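Local structure of beta-lactamase domain protein (Burkholderia ambifaria, 5I0P) at residues 31-34 / 35-39; 88-92 / 93-97; 256-259 / 260-263; 282-285 / 286-290. The protein binds a pair of zinc ions in a metallo-beta-lactamase domain and is probably a metal-dependent hydrolase. All coordinates share one frame; numbering follows the deposited sequence.

Interaction 1. Residues 31-34 / 35-39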
loop_
_atom_site.group_PDB
_atom_site.type_symbol
_atom_site.label_atom_id
_atom_site.label_comp_id
_atom_site.label_asym_id
_atom_site.label_seq_id
_atom_site.Cartn_x
_atom_site.Cartn_y
_atom_site.Cartn_z
ATOM N N PHE A 31 6.331 18.264 -7.597
ATOM C CA PHE A 31 5.802 19.359 -6.802
ATOM C C PHE A 31 6.354 19.205 -5.387
ATOM O O PHE A 31 6.273 18.127 -4.789
ATOM C CB PHE A 31 4.263 19.414 -6.824
ATOM C CG PHE A 31 3.702 20.561 -6.045
ATOM C CD1 PHE A 31 3.362 20.406 -4.709
ATOM C CD2 PHE A 31 3.569 21.829 -6.641
ATOM C CE1 PHE A 31 2.857 21.463 -3.976
ATOM C CE2 PHE A 31 3.055 22.919 -5.919
ATOM C CZ PHE A 31 2.700 22.741 -4.583
ATOM N N GLU A 32 6.914 20.287 -4.855
ATOM C CA GLU A 32 7.556 20.263 -3.548
ATOM C C GLU A 32 6.494 20.369 -2.463
ATOM O O GLU A 32 5.901 21.431 -2.258
ATOM C CB GLU A 32 8.574 21.393 -3.410
ATOM C CG GLU A 32 9.527 21.147 -2.245
ATOM C CD GLU A 32 10.539 22.239 -2.041
ATOM O OE1 GLU A 32 10.121 23.413 -1.969
ATOM O OE2 GLU A 32 11.747 21.924 -1.929
ATOM N N VAL A 33 6.251 19.268 -1.758
ATOM C CA VAL A 33 5.239 19.299 -0.711
ATOM C C VAL A 33 5.834 19.714 0.625
ATOM O O VAL A 33 5.096 20.065 1.559
ATOM C CB VAL A 33 4.544 17.929 -0.666
ATOM C CG1 VAL A 33 3.760 17.730 -1.941
ATOM C CG2 VAL A 33 5.582 16.824 -0.466
ATOM N N ALA A 34 7.149 19.712 0.735
ATOM C CA ALA A 34 7.865 20.055 1.950
ATOM C C ALA A 34 9.332 20.201 1.566
ATOM O O ALA A 34 9.750 19.651 0.537
ATOM C CB ALA A 34 7.660 18.978 3.043
ATOM N N PRO A 35 10.113 20.966 2.333
ATOM C CA PRO A 35 11.511 21.218 1.944
ATOM C C PRO A 35 12.260 19.908 1.746
ATOM O O PRO A 35 12.281 19.040 2.623
ATOM C CB PRO A 35 12.056 22.033 3.121
ATOM C CG PRO A 35 10.831 22.678 3.730
ATOM C CD PRO A 35 9.747 21.664 3.578
ATOM N N GLY A 36 12.810 19.733 0.550
ATOM C CA GLY A 36 13.465 18.490 0.211
ATOM C C GLY A 36 12.553 17.311 -0.089
ATOM O O GLY A 36 13.055 16.192 -0.268
ATOM N N VAL A 37 11.237 17.504 -0.170
ATOM C CA VAL A 37 10.306 16.400 -0.440
ATOM C C VAL A 37 9.494 16.750 -1.671
ATOM O O VAL A 37 8.730 17.729 -1.670
ATOM C CB VAL A 37 9.399 16.091 0.752
ATOM C CG1 VAL A 37 8.600 14.829 0.477
ATOM C CG2 VAL A 37 10.238 15.898 1.968
ATOM N N ARG A 38 9.691 15.981 -2.736
ATOM C CA ARG A 38 9.020 16.227 -4.007
ATOM C C ARG A 38 8.012 15.128 -4.329
ATOM O O ARG A 38 8.252 13.938 -4.075
ATOM C CB ARG A 38 10.036 16.355 -5.121
ATOM C CG ARG A 38 10.913 17.594 -4.990
ATOM C CD ARG A 38 11.671 17.801 -6.294
ATOM N NE ARG A 38 12.649 18.882 -6.269
ATOM C CZ ARG A 38 13.542 19.059 -7.242
ATOM N NH1 ARG A 38 13.545 18.225 -8.280
ATOM N NH2 ARG A 38 14.431 20.045 -7.191
ATOM N N TRP A 39 6.871 15.559 -4.846
ATOM C CA TRP A 39 5.719 14.713 -5.154
ATOM C C TRP A 39 5.670 14.495 -6.663
ATOM O O TRP A 39 5.683 15.456 -7.435
ATOM C CB TRP A 39 4.450 15.390 -4.622
ATOM C CG TRP A 39 3.107 14.800 -5.026
ATOM C CD1 TRP A 39 2.849 13.537 -5.473
ATOM C CD2 TRP A 39 1.844 15.483 -5.012
ATOM N NE1 TRP A 39 1.515 13.388 -5.738
ATOM C CE2 TRP A 39 0.869 14.564 -5.469
ATOM C CE3 TRP A 39 1.445 16.788 -4.668
ATOM C CZ2 TRP A 39 -0.496 14.899 -5.582
ATOM C CZ3 TRP A 39 0.112 17.123 -4.774
ATOM C CH2 TRP A 39 -0.847 16.181 -5.241
#
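Val-33 lays its CG1 methyl against CB of Trp-39 at 3.6 Å, reaching the indole at CE3, and the two side chains cross at about a right angle. With chi1 at -67° CG1 stands opposite the carbonyl carbon, and this also puts it at the edge of the Phe-31 ring, in the ring plane. The second methyl of Val-33, CG2, is left to meet Val-37, with 3.7 Å to CG1. Phe-31 closes the apolar group more loosely, its CD1 lying 4.1 Å from CE3 of Trp-39.

The backbone is a beta hairpin of strands 31-34 and 37-43, the first being an outermost strand of the seven-stranded sheet. Phe-31 and Trp-39 form an antiparallel hydrogen-bonded pair, N to O in both directions. A classic beta bulge follows. Val-33 N bonds Val-37 O at 2.9 Å. Ala-34 N bonds the same Val-37 O weakly, at 3.5 Å. The type II turn from Ala-34 to Val-37 is closed by Val-37 N to Ala-34 O at 2.7 Å, and Gly-36 supplies its positive phi of 75°. Over this turn the extended Glu-32 chain brings OE2 to a weak bond with Gly-36 N, 3.5 Å long.

The indole N-H of Trp-39 is bonded to Asn-52 OD1, while Val-33 and Val-37 rest on Leu-274 of strand 272-275, in the second sheet. The Trp-39 side chain lies about 9 Å from that of the zinc ligand His-277.

Interaction 2. Residues 88-92 / 93-97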
loop_
_atom_site.group_PDB
_atom_site.type_symbol
_atom_site.label_atom_id
_atom_site.label_comp_id
_atom_site.label_asym_id
_atom_site.label_seq_id
_atom_site.Cartn_x
_atom_site.Cartn_y
_atom_site.Cartn_z
ATOM N N ARG A 88 15.119 16.365 -16.256
ATOM C CA ARG A 88 14.763 17.754 -16.029
ATOM C C ARG A 88 14.593 18.132 -14.572
ATOM O O ARG A 88 14.587 19.330 -14.285
ATOM C CB ARG A 88 13.471 18.093 -16.777
ATOM N N HIS A 89 14.469 17.157 -13.631
ATOM C CA HIS A 89 14.033 17.542 -12.295
ATOM C C HIS A 89 14.821 16.895 -11.164
ATOM O O HIS A 89 14.319 16.817 -10.028
ATOM C CB HIS A 89 12.536 17.247 -12.141
ATOM C CG HIS A 89 11.689 18.002 -13.117
ATOM N ND1 HIS A 89 11.112 17.409 -14.221
ATOM C CD2 HIS A 89 11.397 19.322 -13.204
ATOM C CE1 HIS A 89 10.459 18.323 -14.917
ATOM N NE2 HIS A 89 10.612 19.489 -14.319
ATOM N N LEU A 90 16.037 16.452 -11.432
ATOM C CA LEU A 90 16.914 15.870 -10.430
ATOM C C LEU A 90 18.083 16.787 -10.111
ATOM O O LEU A 90 18.999 16.375 -9.396
ATOM C CB LEU A 90 17.422 14.503 -10.902
ATOM C CG LEU A 90 16.455 13.316 -10.942
ATOM C CD1 LEU A 90 17.223 12.019 -11.213
ATOM C CD2 LEU A 90 15.707 13.200 -9.604
ATOM N N ASP A 91 18.070 18.016 -10.644
ATOM C CA ASP A 91 19.146 19.001 -10.492
ATOM C C ASP A 91 20.480 18.425 -10.942
ATOM O O ASP A 91 21.542 18.836 -10.461
ATOM C CB ASP A 91 19.244 19.525 -9.050
ATOM C CG ASP A 91 17.896 20.004 -8.491
ATOM O OD1 ASP A 91 16.986 20.308 -9.296
ATOM O OD2 ASP A 91 17.748 20.086 -7.247
ATOM N N GLY A 92 20.438 17.459 -11.860
ATOM C CA GLY A 92 21.659 16.787 -12.248
ATOM C C GLY A 92 22.284 15.877 -11.203
ATOM O O GLY A 92 23.438 15.479 -11.370
ATOM N N LEU A 93 21.588 15.564 -10.114
ATOM C CA LEU A 93 22.116 14.663 -9.099
ATOM C C LEU A 93 21.654 13.236 -9.354
ATOM O O LEU A 93 20.616 13.004 -9.978
ATOM C CB LEU A 93 21.656 15.103 -7.708
ATOM C CG LEU A 93 21.861 16.562 -7.330
ATOM C CD1 LEU A 93 21.516 16.771 -5.857
ATOM C CD2 LEU A 93 23.293 16.934 -7.628
ATOM N N PRO A 94 22.395 12.246 -8.876
ATOM C CA PRO A 94 21.950 10.859 -9.040
ATOM C C PRO A 94 20.919 10.464 -7.996
ATOM O O PRO A 94 20.766 11.089 -6.947
ATOM C CB PRO A 94 23.241 10.054 -8.867
ATOM C CG PRO A 94 24.022 10.878 -7.889
ATOM C CD PRO A 94 23.729 12.326 -8.238
ATOM N N VAL A 95 20.186 9.404 -8.330
ATOM C CA VAL A 95 19.452 8.646 -7.331
ATOM C C VAL A 95 20.441 7.811 -6.520
ATOM O O VAL A 95 21.361 7.194 -7.074
ATOM C CB VAL A 95 18.386 7.781 -8.016
ATOM C CG1 VAL A 95 17.893 6.719 -7.082
ATOM C CG2 VAL A 95 17.246 8.653 -8.492
ATOM N N LEU A 96 20.282 7.830 -5.192
ATOM C CA LEU A 96 21.197 7.163 -4.266
ATOM C C LEU A 96 20.702 5.792 -3.815
ATOM O O LEU A 96 21.517 4.945 -3.437
ATOM C CB LEU A 96 21.453 8.050 -3.033
ATOM C CG LEU A 96 21.985 9.455 -3.349
ATOM C CD1 LEU A 96 22.118 10.355 -2.107
ATOM C CD2 LEU A 96 23.318 9.322 -4.061
ATOM N N ARG A 97 19.399 5.553 -3.851
ATOM C CA ARG A 97 18.813 4.297 -3.413
ATOM C C ARG A 97 17.328 4.353 -3.755
ATOM O O ARG A 97 16.757 5.427 -3.968
ATOM C CB ARG A 97 19.029 4.048 -1.906
ATOM C CG ARG A 97 18.426 5.096 -0.995
ATOM C CD ARG A 97 18.603 4.806 0.465
ATOM N NE ARG A 97 18.512 6.055 1.204
ATOM C CZ ARG A 97 18.843 6.212 2.480
ATOM N NH1 ARG A 97 19.291 5.169 3.173
ATOM N NH2 ARG A 97 18.768 7.415 3.051
#
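A type I' beta turn from Leu-90 to Leu-93 reverses the chain in the loop after helix 76-88, on the way to strand 95-99. Strand 63-69, this helix and strand 95-99, which runs parallel beside the first strand, make a beta-alpha-beta crossover, and the turn lies on its return path. Asp-91 and Gly-92 hold the two central positions, both in the left-handed helical region, phi 55° and 70° with small positive psi, as a type I' turn requires.

One backbone bond closes it. Leu-93 N reaches Leu-90 O at 2.8 Å with a nearly straight N-H...O angle of 165°, although the nitrogen stands well above the carbonyl plane. The leucines then pack reciprocally on each other's backbone: CB and CD1 of Leu-90 approach Leu-93 O at 3.6 and 3.7 Å, while Leu-93 sets CG 3.5 Å from Leu-90 O. Its CG lies opposite the carbonyl carbon, on the turn side, and from there CD2 comes 3.8 Å from Asp-91 O. Past Leu-93, the Leu-90 CD1 methyl makes a loose apolar contact with CG2 of Val-95, 4.3 Å away, where both side chains also touch Trp-123.

Leu-90 O has a second donor in the indole NE1 of Trp-66, on strand 63-69. The same carbonyl oxygen therefore closes the turn and ties it to the neighbouring strand, so that this polar atom beside hydrophobic side chains is well satisfied.

Interaction 3. Residues 256-259 / 260-263; sequences LYLE and SLGR
The Tyr-257 ring carries Leu-261 over one face: CG stands 3.9 Å above the ring plane, displaced toward the rim and 20° off the normal through the centroid, a CH-pi contact one helical turn along. Both methyls lie over this same face, toward the phenol end, CD1 3.7 Å from CE2 and CD2 3.6 Å from OH. That hydroxyl is bonded to Met-233 O and Thr-240 OG1, bonds that should limit movement of the ring.

Ser-260 turns back on the helix. Its chi1 of -63° sets OG on the side of its own backbone N, and both atoms bond Leu-256 O, N at 2.8 Å and OG at 2.9 Å, from opposite faces of the carbonyl plane. OG is also bonded to Tyr-211 N. Leu-261 N keeps the helical bond to Tyr-257 O, whereas Gly-262 N reaches only three residues back, to Glu-259 O at 3.1 Å, as the chain passes from helix 253-260 to helix 262-265.

The Tyr-257 side chain is about 5 Å from that of the zinc ligand His-213. Helix 284-308 packs alongside, with Leu-291 on Tyr-257, His-295 on Leu-258, and Arg-292 both touching Leu-261 and bonding Leu-258 O.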
loop_
_atom_site.group_PDB
_atom_site.type_symbol
_atom_site.label_atom_id
_atom_site.label_comp_id
_atom_site.label_asym_id
_atom_site.label_seq_id
_atom_site.Cartn_x
_atom_site.Cartn_y
_atom_site.Cartn_z
ATOM N N LEU A 256 -5.886 -7.211 11.665
ATOM C CA LEU A 256 -4.522 -6.696 11.598
ATOM C C LEU A 256 -4.514 -5.251 11.115
ATOM O O LEU A 256 -3.788 -4.405 11.653
ATOM C CB LEU A 256 -3.673 -7.579 10.664
ATOM C CG LEU A 256 -3.410 -8.981 11.227
ATOM C CD1 LEU A 256 -2.739 -9.952 10.229
ATOM C CD2 LEU A 256 -2.572 -8.802 12.451
ATOM N N TYR A 257 -5.323 -4.956 10.093
ATOM C CA TYR A 257 -5.334 -3.619 9.530
ATOM C C TYR A 257 -5.900 -2.620 10.521
ATOM O O TYR A 257 -5.338 -1.535 10.712
ATOM C CB TYR A 257 -6.116 -3.609 8.236
ATOM C CG TYR A 257 -6.270 -2.221 7.685
ATOM C CD1 TYR A 257 -5.186 -1.549 7.104
ATOM C CD2 TYR A 257 -7.510 -1.555 7.763
ATOM C CE1 TYR A 257 -5.346 -0.256 6.599
ATOM C CE2 TYR A 257 -7.665 -0.277 7.264
ATOM C CZ TYR A 257 -6.584 0.373 6.686
ATOM O OH TYR A 257 -6.758 1.657 6.201
ATOM N N LEU A 258 -7.030 -2.961 11.142
ATOM C CA LEU A 258 -7.636 -2.076 12.122
ATOM C C LEU A 258 -6.700 -1.868 13.303
ATOM O O LEU A 258 -6.710 -0.805 13.931
ATOM C CB LEU A 258 -8.995 -2.639 12.568
ATOM C CG LEU A 258 -10.059 -2.701 11.449
ATOM C CD1 LEU A 258 -11.353 -3.346 11.926
ATOM C CD2 LEU A 258 -10.322 -1.351 10.800
ATOM N N GLU A 259 -5.914 -2.873 13.652
ATOM C CA GLU A 259 -4.949 -2.673 14.721
ATOM C C GLU A 259 -3.789 -1.799 14.247
ATOM O O GLU A 259 -3.370 -0.888 14.957
ATOM C CB GLU A 259 -4.465 -4.014 15.229
ATOM C CG GLU A 259 -3.447 -3.970 16.345
ATOM C CD GLU A 259 -2.888 -5.363 16.627
ATOM O OE1 GLU A 259 -2.570 -5.648 17.804
ATOM O OE2 GLU A 259 -2.796 -6.188 15.676
ATOM N N SER A 260 -3.298 -2.023 13.028
ATOM C CA SER A 260 -2.228 -1.178 12.509
ATOM C C SER A 260 -2.627 0.308 12.457
ATOM O O SER A 260 -1.783 1.190 12.635
ATOM C CB SER A 260 -1.845 -1.662 11.118
ATOM O OG SER A 260 -1.333 -2.961 11.161
ATOM N N LEU A 261 -3.908 0.610 12.262
ATOM C CA LEU A 261 -4.298 2.008 12.140
ATOM C C LEU A 261 -4.023 2.791 13.407
ATOM O O LEU A 261 -3.818 4.009 13.337
ATOM C CB LEU A 261 -5.767 2.113 11.755
ATOM C CG LEU A 261 -6.089 1.798 10.301
ATOM C CD1 LEU A 261 -7.556 2.116 10.060
ATOM C CD2 LEU A 261 -5.228 2.616 9.362
ATOM N N GLY A 262 -3.962 2.115 14.556
ATOM C CA GLY A 262 -3.648 2.805 15.788
ATOM C C GLY A 262 -2.305 3.502 15.783
ATOM O O GLY A 262 -2.125 4.473 16.521
ATOM N N ARG A 263 -1.366 3.050 14.947
ATOM C CA ARG A 263 -0.064 3.700 14.837
ATOM C C ARG A 263 -0.150 5.145 14.326
ATOM O O ARG A 263 0.684 5.992 14.679
ATOM C CB ARG A 263 0.815 2.873 13.903
ATOM C CG ARG A 263 1.109 1.469 14.378
ATOM C CD ARG A 263 1.834 1.446 15.745
ATOM N NE ARG A 263 3.045 2.285 15.859
ATOM C CZ ARG A 263 4.270 1.973 15.413
ATOM N NH1 ARG A 263 4.491 0.837 14.769
ATOM N NH2 ARG A 263 5.281 2.802 15.618
#

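Interaction 4. Residues 282-285 / 286-290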
loop_
_atom_site.group_PDB
_atom_site.type_symbol
_atom_site.label_atom_id
_atom_site.label_comp_id
_atom_site.label_asym_id
_atom_site.label_seq_id
_atom_site.Cartn_x
_atom_site.Cartn_y
_atom_site.Cartn_z
ATOM N N ARG A 282 -3.955 16.911 5.567
ATOM C CA ARG A 282 -3.914 16.898 7.012
ATOM C C ARG A 282 -5.282 16.451 7.517
ATOM O O ARG A 282 -6.318 16.748 6.911
ATOM C CB ARG A 282 -3.545 18.281 7.565
ATOM C CG ARG A 282 -2.087 18.646 7.355
ATOM C CD ARG A 282 -1.613 19.930 8.077
ATOM N NE ARG A 282 -0.144 19.969 8.035
ATOM C CZ ARG A 282 0.583 20.501 7.048
ATOM N NH1 ARG A 282 -0.032 21.080 6.031
ATOM N NH2 ARG A 282 1.921 20.451 7.074
ATOM N N GLY A 283 -5.276 15.756 8.649
ATOM C CA GLY A 283 -6.498 15.212 9.184
ATOM C C GLY A 283 -6.417 13.708 9.258
ATOM O O GLY A 283 -7.404 13.011 8.980
ATOM N N VAL A 284 -5.241 13.193 9.638
ATOM C CA VAL A 284 -5.074 11.748 9.663
ATOM C C VAL A 284 -6.055 11.110 10.638
ATOM O O VAL A 284 -6.670 10.083 10.329
ATOM C CB VAL A 284 -3.617 11.356 9.981
ATOM C CG1 VAL A 284 -3.208 11.804 11.376
ATOM C CG2 VAL A 284 -3.479 9.827 9.853
ATOM N N ARG A 285 -6.265 11.741 11.798
ATOM C CA ARG A 285 -7.158 11.163 12.796
ATOM C C ARG A 285 -8.595 11.163 12.301
ATOM O O ARG A 285 -9.342 10.206 12.552
ATOM C CB ARG A 285 -7.055 11.913 14.119
ATOM C CG ARG A 285 -7.549 11.079 15.301
ATOM C CD ARG A 285 -7.139 11.668 16.644
ATOM N NE ARG A 285 -5.696 11.830 16.676
ATOM C CZ ARG A 285 -5.054 12.705 17.438
ATOM N NH1 ARG A 285 -5.744 13.506 18.239
ATOM N NH2 ARG A 285 -3.728 12.785 17.377
ATOM N N THR A 286 -8.999 12.230 11.596
ATOM C CA THR A 286 -10.336 12.267 11.010
ATOM C C THR A 286 -10.530 11.170 9.962
ATOM O O THR A 286 -11.567 10.505 9.942
ATOM C CB THR A 286 -10.610 13.651 10.439
ATOM O OG1 THR A 286 -10.668 14.577 11.527
ATOM C CG2 THR A 286 -11.929 13.683 9.729
ATOM N N ARG A 287 -9.541 10.954 9.095
ATOM C CA ARG A 287 -9.677 9.931 8.070
ATOM C C ARG A 287 -9.764 8.551 8.687
ATOM O O ARG A 287 -10.592 7.722 8.272
ATOM C CB ARG A 287 -8.489 9.981 7.128
ATOM C CG ARG A 287 -8.510 8.920 6.051
ATOM C CD ARG A 287 -9.825 8.915 5.263
ATOM N NE ARG A 287 -9.792 7.925 4.183
ATOM C CZ ARG A 287 -10.867 7.425 3.598
ATOM N NH1 ARG A 287 -12.069 7.821 3.988
ATOM N NH2 ARG A 287 -10.741 6.553 2.610
ATOM N N ILE A 288 -8.948 8.301 9.712
ATOM C CA ILE A 288 -8.966 6.985 10.322
ATOM C C ILE A 288 -10.302 6.744 11.011
ATOM O O ILE A 288 -10.811 5.612 11.031
ATOM C CB ILE A 288 -7.777 6.824 11.284
ATOM C CG1 ILE A 288 -6.506 6.564 10.469
ATOM C CG2 ILE A 288 -8.005 5.650 12.236
ATOM C CD1 ILE A 288 -5.280 7.011 11.161
ATOM N N ALA A 289 -10.891 7.797 11.576
ATOM C CA ALA A 289 -12.207 7.657 12.169
ATOM C C ALA A 289 -13.221 7.237 11.114
ATOM O O ALA A 289 -14.081 6.373 11.363
ATOM C CB ALA A 289 -12.588 8.953 12.866
ATOM N N GLN A 290 -13.067 7.766 9.897
ATOM C CA GLN A 290 -13.941 7.393 8.790
ATOM C C GLN A 290 -13.710 5.944 8.362
ATOM O O GLN A 290 -14.658 5.210 8.060
ATOM C CB GLN A 290 -13.687 8.332 7.616
ATOM C CG GLN A 290 -14.003 9.744 7.942
ATOM C CD GLN A 290 -13.606 10.721 6.847
ATOM O OE1 GLN A 290 -13.083 10.334 5.800
ATOM N NE2 GLN A 290 -13.826 12.006 7.107
#
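Gly-283 O accepts the N-H of Arg-287 at 3.0 Å, nearly along the C=O axis, and so starts the bonding ladder of a helix. Val-284 O receives Ile-288 N and Arg-285 O receives Ala-289 N, both also at 3.0 Å, so each of these three carbonyls is satisfied four residues ahead.

The arginine ends find acceptors both within the helix and beyond it. Arg-287 bends at chi2 (53°), and the turn carries its guanidinium along the helix to Gln-290, where NH1 bonds OE1 at 3.3 Å. The oxygen sits at the guanidinium edge and close to its plane, and the donor in turn lies in the amide carbonyl plane. The NE of this arginine is taken by Leu-235 O and its NH2, weakly, by Ile-238 O.

The segment is the N-terminal start of the long helix 284-308. Gly-283 is at the N-cap with a phi of 119°, a conformation suited to glycine, and strand 281-282 comes just before it. On the buried flank Val-284 and Ile-288 run alongside each other in the same direction, CG2 to CD1 3.6 Å, and both touch Tyr-264 of helix 262-265. CD1 of Ile-288 also lies 3.5 Å from Val-284 O, so a methyl packs against that carbonyl beside its hydrogen bond. Arg-285 heads to the exposed side, bending at chi3 so that NE and NH2 make weak bonds to Glu-265 O and Met-267 O.

All four contacts are local and partly buried; interaction 3 lies nearest the chain's centre (about 14 Å between centres) and interaction 2 farthest (about 25 Å). Interactions 1 and 2 reach the same seven-stranded sheet and meet through a long, weak ion pair between Arg-38 and Asp-91; interaction 1 adds an aromatic and aliphatic cluster to its strand pairing, while interaction 2 is a turn lying away from the zinc ligands. Interactions 3 and 4 are helical and touch where Leu-261 O meets Ile-288 CD1. Interaction 3 comes closest to a zinc ligand, through an aromatic ring. Interaction 4 joins the first turn of a helix, with arginines that add bonds, some weak, to outlying backbone carbonyls.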